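Local structure of carboxymuconolactone decarboxylase family protein (Thermotoga maritima, 1VKE) at residues L53-T57 and E85-E91; E59-L63 and Y77-C82. The protein is possibly an AhpD-like oxidoreductase with peroxiredoxin activity, of the carboxymuconolactone decarboxylase family, in the antioxidative response. All blocks are in the same frame, centred on the assembly; numbering follows the deposited sequence.

Contact 1: L53-T57 and E85-E91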
loop_
_atom_site.group_PDB
_atom_site.type_symbol
_atom_site.label_atom_id
_atom_site.label_comp_id
_atom_site.label_asym_id
_atom_site.label_seq_id
_atom_site.Cartn_x
_atom_site.Cartn_y
_atom_site.Cartn_z
ATOM N N LEU E 53 -2.438 -27.243 -6.473
ATOM C CA LEU E 53 -3.406 -26.290 -6.967
ATOM C C LEU E 53 -3.271 -26.141 -8.477
ATOM O O LEU E 53 -2.152 -26.084 -9.003
ATOM C CB LEU E 53 -3.226 -24.911 -6.318
ATOM C CG LEU E 53 -3.342 -24.819 -4.802
ATOM C CD1 LEU E 53 -3.112 -23.407 -4.377
ATOM C CD2 LEU E 53 -4.696 -25.283 -4.355
ATOM N N ASP E 54 -4.405 -26.131 -9.161
ATOM C CA ASP E 54 -4.399 -26.068 -10.603
ATOM C C ASP E 54 -4.192 -24.669 -11.125
ATOM O O ASP E 54 -4.189 -23.688 -10.351
ATOM C CB ASP E 54 -5.622 -26.735 -11.236
ATOM C CG ASP E 54 -6.933 -26.009 -11.032
ATOM O OD1 ASP E 54 -7.016 -24.865 -10.561
ATOM O OD2 ASP E 54 -7.997 -26.576 -11.388
ATOM N N VAL E 55 -3.920 -24.571 -12.419
ATOM C CA VAL E 55 -3.549 -23.286 -12.960
ATOM C C VAL E 55 -4.687 -22.262 -12.850
ATOM O O VAL E 55 -4.456 -21.069 -12.499
ATOM C CB VAL E 55 -2.969 -23.386 -14.370
ATOM C CG1 VAL E 55 -3.970 -23.967 -15.316
ATOM C CG2 VAL E 55 -2.452 -22.048 -14.835
ATOM N N LYS E 56 -5.928 -22.688 -13.091
ATOM C CA LYS E 56 -7.027 -21.724 -12.974
ATOM C C LYS E 56 -7.083 -21.119 -11.571
ATOM O O LYS E 56 -7.197 -19.876 -11.391
ATOM C CB LYS E 56 -8.367 -22.369 -13.317
ATOM C CG LYS E 56 -9.504 -21.378 -13.300
ATOM C CD LYS E 56 -10.780 -21.957 -13.880
ATOM C CE LYS E 56 -11.423 -22.945 -13.001
ATOM N NZ LYS E 56 -12.728 -23.332 -13.611
ATOM N N THR E 57 -6.916 -21.972 -10.575
ATOM C CA THR E 57 -6.931 -21.555 -9.184
ATOM C C THR E 57 -5.807 -20.578 -8.904
ATOM O O THR E 57 -6.023 -19.539 -8.249
ATOM C CB THR E 57 -6.804 -22.765 -8.286
ATOM O OG1 THR E 57 -7.971 -23.613 -8.439
ATOM C CG2 THR E 57 -6.806 -22.347 -6.821
ATOM N N GLU E 85 -7.516 -20.050 -19.267
ATOM C CA GLU E 85 -7.670 -21.281 -18.508
ATOM C C GLU E 85 -9.130 -21.645 -18.242
ATOM O O GLU E 85 -9.412 -22.573 -17.476
ATOM C CB GLU E 85 -6.901 -21.188 -17.195
ATOM C CG GLU E 85 -5.403 -21.084 -17.337
ATOM C CD GLU E 85 -4.753 -22.312 -17.975
ATOM O OE1 GLU E 85 -5.342 -23.424 -17.948
ATOM O OE2 GLU E 85 -3.632 -22.140 -18.486
ATOM N N GLY E 86 -10.057 -20.943 -18.893
ATOM C CA GLY E 86 -11.459 -21.362 -18.912
ATOM C C GLY E 86 -12.265 -20.891 -17.714
ATOM O O GLY E 86 -13.342 -21.415 -17.454
ATOM N N ALA E 87 -11.766 -19.893 -16.978
ATOM C CA ALA E 87 -12.562 -19.340 -15.889
ATOM C C ALA E 87 -13.803 -18.656 -16.435
ATOM O O ALA E 87 -13.721 -18.006 -17.473
ATOM C CB ALA E 87 -11.767 -18.360 -15.051
ATOM N N SER E 88 -14.921 -18.798 -15.729
ATOM C CA SER E 88 -16.176 -18.097 -16.089
ATOM C C SER E 88 -16.225 -16.713 -15.495
ATOM O O SER E 88 -15.533 -16.420 -14.514
ATOM C CB SER E 88 -17.381 -18.882 -15.590
ATOM O OG SER E 88 -17.466 -18.837 -14.174
ATOM N N ASP E 89 -17.067 -15.838 -16.059
ATOM C CA ASP E 89 -17.271 -14.500 -15.456
ATOM C C ASP E 89 -17.740 -14.610 -14.009
ATOM O O ASP E 89 -17.247 -13.832 -13.174
ATOM C CB ASP E 89 -18.266 -13.635 -16.235
ATOM C CG ASP E 89 -17.697 -13.127 -17.566
ATOM O OD1 ASP E 89 -16.500 -13.365 -17.862
ATOM O OD2 ASP E 89 -18.375 -12.434 -18.369
ATOM N N GLU E 90 -18.619 -15.580 -13.725
ATOM C CA GLU E 90 -19.066 -15.802 -12.352
ATOM C C GLU E 90 -17.897 -16.115 -11.375
ATOM O O GLU E 90 -17.843 -15.583 -10.263
ATOM C CB GLU E 90 -20.144 -16.885 -12.272
ATOM C CG GLU E 90 -20.788 -16.938 -10.894
ATOM C CD GLU E 90 -22.128 -17.689 -10.873
ATOM O OE1 GLU E 90 -22.620 -18.109 -11.957
ATOM O OE2 GLU E 90 -22.687 -17.870 -9.755
ATOM N N GLU E 91 -16.987 -16.997 -11.799
ATOM C CA GLU E 91 -15.838 -17.349 -10.977
ATOM C C GLU E 91 -14.964 -16.123 -10.764
ATOM O O GLU E 91 -14.571 -15.804 -9.632
ATOM C CB GLU E 91 -15.005 -18.466 -11.643
ATOM C CG GLU E 91 -15.677 -19.840 -11.625
ATOM C CD GLU E 91 -14.914 -20.894 -12.421
ATOM O OE1 GLU E 91 -14.467 -20.602 -13.562
ATOM O OE2 GLU E 91 -14.815 -22.036 -11.937
HETATM O O HOH W 1 -15.034 -22.424 -15.233
#
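The capping box that starts helix 89-103 is joined to the first turn of helix 55-68 by a salt bridge from K56 to E91. In the box, S88 OG accepts from E91 N at 3.0 Å, and E91 OE1 accepts in return from S88 N at 2.9 Å. That second bond arrives on the anti side of OE1. K56 NZ instead takes the syn side of E91 OE2, at 3.0 Å and 16° out of the carboxylate plane, while its bond to OE1 is weak. Water 1 accepts from K56 NZ and donates to both G86 O and E91 OE1, tying the backbone turn to the ion pair.

K56 CG lies anti to the backbone N (chi1 -176°), and a bend at chi3 (73°) turns the amine to E91, where the two side chains cross at about a right angle. On the way K56 CD passes 3.7 Å from A87 CA. A87 follows G86, the positive-phi residue of a Schellman motif that closes helix 72-84. V55 lies against the E85 carboxylate, whose OE2 is bridged to R81, but V55 has a second conformer, so its closest approach is doubtful. At the start of helix 55-68, D54 OD1 caps T57 N at 2.9 Å and also takes T57 OG1 from the opposite face.

With S88 N on E91 OE1 and K56 NZ on OE2, the carboxylate is probably restrained in rotation and likely to stay ionised.

Contact 2: E59-L63 and Y77-C82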
loop_
_atom_site.group_PDB
_atom_site.type_symbol
_atom_site.label_atom_id
_atom_site.label_comp_id
_atom_site.label_asym_id
_atom_site.label_seq_id
_atom_site.Cartn_x
_atom_site.Cartn_y
_atom_site.Cartn_z
ATOM N N GLU E 59 -4.092 -18.692 -11.001
ATOM C CA GLU E 59 -4.307 -17.413 -11.714
ATOM C C GLU E 59 -5.404 -16.550 -11.070
ATOM O O GLU E 59 -5.274 -15.329 -11.014
ATOM C CB GLU E 59 -4.538 -17.662 -13.195
ATOM C CG GLU E 59 -3.305 -18.238 -13.890
ATOM C CD GLU E 59 -2.139 -17.251 -14.080
ATOM O OE1 GLU E 59 -2.323 -16.050 -13.812
ATOM O OE2 GLU E 59 -1.048 -17.684 -14.554
ATOM N N LEU E 60 -6.445 -17.180 -10.542
ATOM C CA LEU E 60 -7.448 -16.478 -9.756
ATOM C C LEU E 60 -6.842 -15.894 -8.472
ATOM O O LEU E 60 -7.161 -14.784 -8.068
ATOM C CB LEU E 60 -8.630 -17.375 -9.437
ATOM C CG LEU E 60 -9.548 -17.628 -10.634
ATOM C CD1 LEU E 60 -10.395 -18.860 -10.281
ATOM C CD2 LEU E 60 -10.433 -16.429 -10.958
ATOM N N MET E 61 -5.933 -16.606 -7.827
ATOM C CA MET E 61 -5.195 -16.028 -6.689
ATOM C C MET E 61 -4.326 -14.853 -7.080
ATOM O O MET E 61 -4.279 -13.858 -6.355
ATOM C CB MET E 61 -4.347 -17.108 -5.996
ATOM C CG MET E 61 -5.180 -18.184 -5.350
ATOM S SD MET E 61 -4.128 -19.566 -4.796
ATOM C CE MET E 61 -5.388 -20.442 -3.895
ATOM N N GLY E 62 -3.643 -14.954 -8.218
ATOM C CA GLY E 62 -2.880 -13.844 -8.732
ATOM C C GLY E 62 -3.803 -12.620 -8.925
ATOM O O GLY E 62 -3.438 -11.448 -8.672
ATOM N N LEU E 63 -5.001 -12.877 -9.440
ATOM C CA LEU E 63 -5.982 -11.796 -9.684
ATOM C C LEU E 63 -6.384 -11.129 -8.370
ATOM O O LEU E 63 -6.410 -9.875 -8.259
ATOM C CB LEU E 63 -7.219 -12.347 -10.402
ATOM C CG LEU E 63 -8.347 -11.361 -10.681
ATOM C CD1 LEU E 63 -7.893 -10.248 -11.562
ATOM C CD2 LEU E 63 -9.513 -12.060 -11.361
ATOM N N TYR E 77 -2.971 -8.889 -16.696
ATOM C CA TYR E 77 -2.224 -10.081 -16.981
ATOM C C TYR E 77 -2.995 -11.287 -16.440
ATOM O O TYR E 77 -3.250 -12.265 -17.139
ATOM C CB TYR E 77 -0.801 -10.062 -16.325
ATOM C CG TYR E 77 -0.122 -11.393 -16.515
ATOM C CD1 TYR E 77 0.559 -11.694 -17.678
ATOM C CD2 TYR E 77 -0.128 -12.351 -15.494
ATOM C CE1 TYR E 77 1.128 -12.972 -17.872
ATOM C CE2 TYR E 77 0.439 -13.616 -15.692
ATOM C CZ TYR E 77 1.070 -13.897 -16.871
ATOM O OH TYR E 77 1.667 -15.126 -17.085
ATOM N N HIS E 78 -3.376 -11.244 -15.163
ATOM C CA HIS E 78 -4.082 -12.429 -14.597
ATOM C C HIS E 78 -5.477 -12.644 -15.175
ATOM O O HIS E 78 -5.943 -13.788 -15.250
ATOM C CB HIS E 78 -4.078 -12.352 -13.084
ATOM C CG HIS E 78 -2.716 -12.532 -12.526
ATOM N ND1 HIS E 78 -2.032 -13.736 -12.574
ATOM C CD2 HIS E 78 -1.885 -11.655 -11.917
ATOM C CE1 HIS E 78 -0.836 -13.566 -12.044
ATOM N NE2 HIS E 78 -0.733 -12.321 -11.604
ATOM N N LEU E 79 -6.155 -11.579 -15.581
ATOM C CA LEU E 79 -7.439 -11.745 -16.263
ATOM C C LEU E 79 -7.229 -12.496 -17.552
ATOM O O LEU E 79 -8.006 -13.400 -17.901
ATOM C CB LEU E 79 -8.120 -10.396 -16.587
ATOM C CG LEU E 79 -8.920 -9.764 -15.451
ATOM C CD1 LEU E 79 -9.351 -8.328 -15.807
ATOM C CD2 LEU E 79 -10.141 -10.627 -15.063
ATOM N N VAL E 80 -6.218 -12.119 -18.332
ATOM C CA VAL E 80 -5.967 -12.888 -19.580
ATOM C C VAL E 80 -5.790 -14.383 -19.261
ATOM O O VAL E 80 -6.375 -15.257 -19.907
ATOM C CB VAL E 80 -4.744 -12.340 -20.364
ATOM C CG1 VAL E 80 -4.395 -13.190 -21.542
ATOM C CG2 VAL E 80 -5.015 -10.919 -20.791
ATOM N N ARG E 81 -4.939 -14.669 -18.271
ATOM C CA ARG E 81 -4.624 -16.063 -17.963
ATOM C C ARG E 81 -5.871 -16.777 -17.453
ATOM O O ARG E 81 -6.113 -17.954 -17.798
ATOM C CB ARG E 81 -3.566 -16.099 -16.866
ATOM C CG ARG E 81 -2.215 -15.615 -17.297
ATOM C CD ARG E 81 -1.515 -16.584 -18.228
ATOM N NE ARG E 81 -1.384 -17.897 -17.565
ATOM C CZ ARG E 81 -1.952 -19.037 -17.974
ATOM N NH1 ARG E 81 -2.658 -19.090 -19.091
ATOM N NH2 ARG E 81 -1.768 -20.142 -17.266
ATOM N N CYS E 82 -6.682 -16.103 -16.619
ATOM C CA CYS E 82 -7.935 -16.732 -16.120
ATOM C C CYS E 82 -8.865 -17.100 -17.297
ATOM O O CYS E 82 -9.438 -18.192 -17.365
ATOM C CB CYS E 82 -8.690 -15.812 -15.189
ATOM S SG CYS E 82 -7.888 -15.643 -13.537
HETATM O O HOH W 2 1.442 -16.800 -14.987
#
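E59 reaches across to H78 and R81, one carboxylate oxygen to each. OE1 accepts from H78 ND1 at 2.6 Å (156° at the hydrogen), nearly along its own C-O direction and close to the imidazole plane. OE2 meets R81 NE at 3.0 Å in a salt bridge that arrives from well above the carboxylate plane, in one of two deposited arginine conformers. A bend at chi2 (-72°) lays the glutamate over R81 CB, so that it sits as a knob among Y77, H78, R81 and C82. Water 2 donates to E59 OE2 and links it to Y77 OH. Without this carboxylate, an alanine here would probably leave H78 ND1 and R81 NE lacking their acceptor and the imidazole freer to turn.

The spacing of E59, C71, C74 and H78 and the E59-H78 bond are consistent with the Glu-CXXC-His motif of AhpD-like proteins: C71 and C74 form a disulfide, with C74 four residues before H78, whose NE2 hydrogen-bonds an unidentified molecule, probably from the crystallisation liquor.

The imidazole is held between G62 CA, 3.8 Å from its centroid in a CH-pi contact, and Y77 CD2 over the opposite face. Having no side chain, G62 lets the nearly antiparallel helices (155°) come to 8.5 Å between axes. Farther along the interface, L60 CD2 lies 3.7 Å from C82 SG and L63 CD2 lies 4.0 Å from L79 CD2. Helix 89-103 covers both L63 and L79 through I92, while Y48 packs on E59 and H78.

In the fold
Along the chain the order is 53-57, 59-63, 77-82 and 85-91, so contact 2 is the inner pair of a hairpin and contact 1 the outer. Their centres lie 8 Å apart. Both use helix 55-68, which runs back against helix 72-84 before the chain turns into helix 89-103. The seam between them is direct: A87 N lies 2.9 Å from C82 O, in the Schellman motif, and L53 packs on M61. Contact 2 is buried, its centre about 4 Å from that of the chain; E59 and H78 flank the C71-C74 disulfide in sequence, so this pair holds the probable redox site. Contact 1 joins helix starts at the surface, and both touch a second subunit of the hexamer.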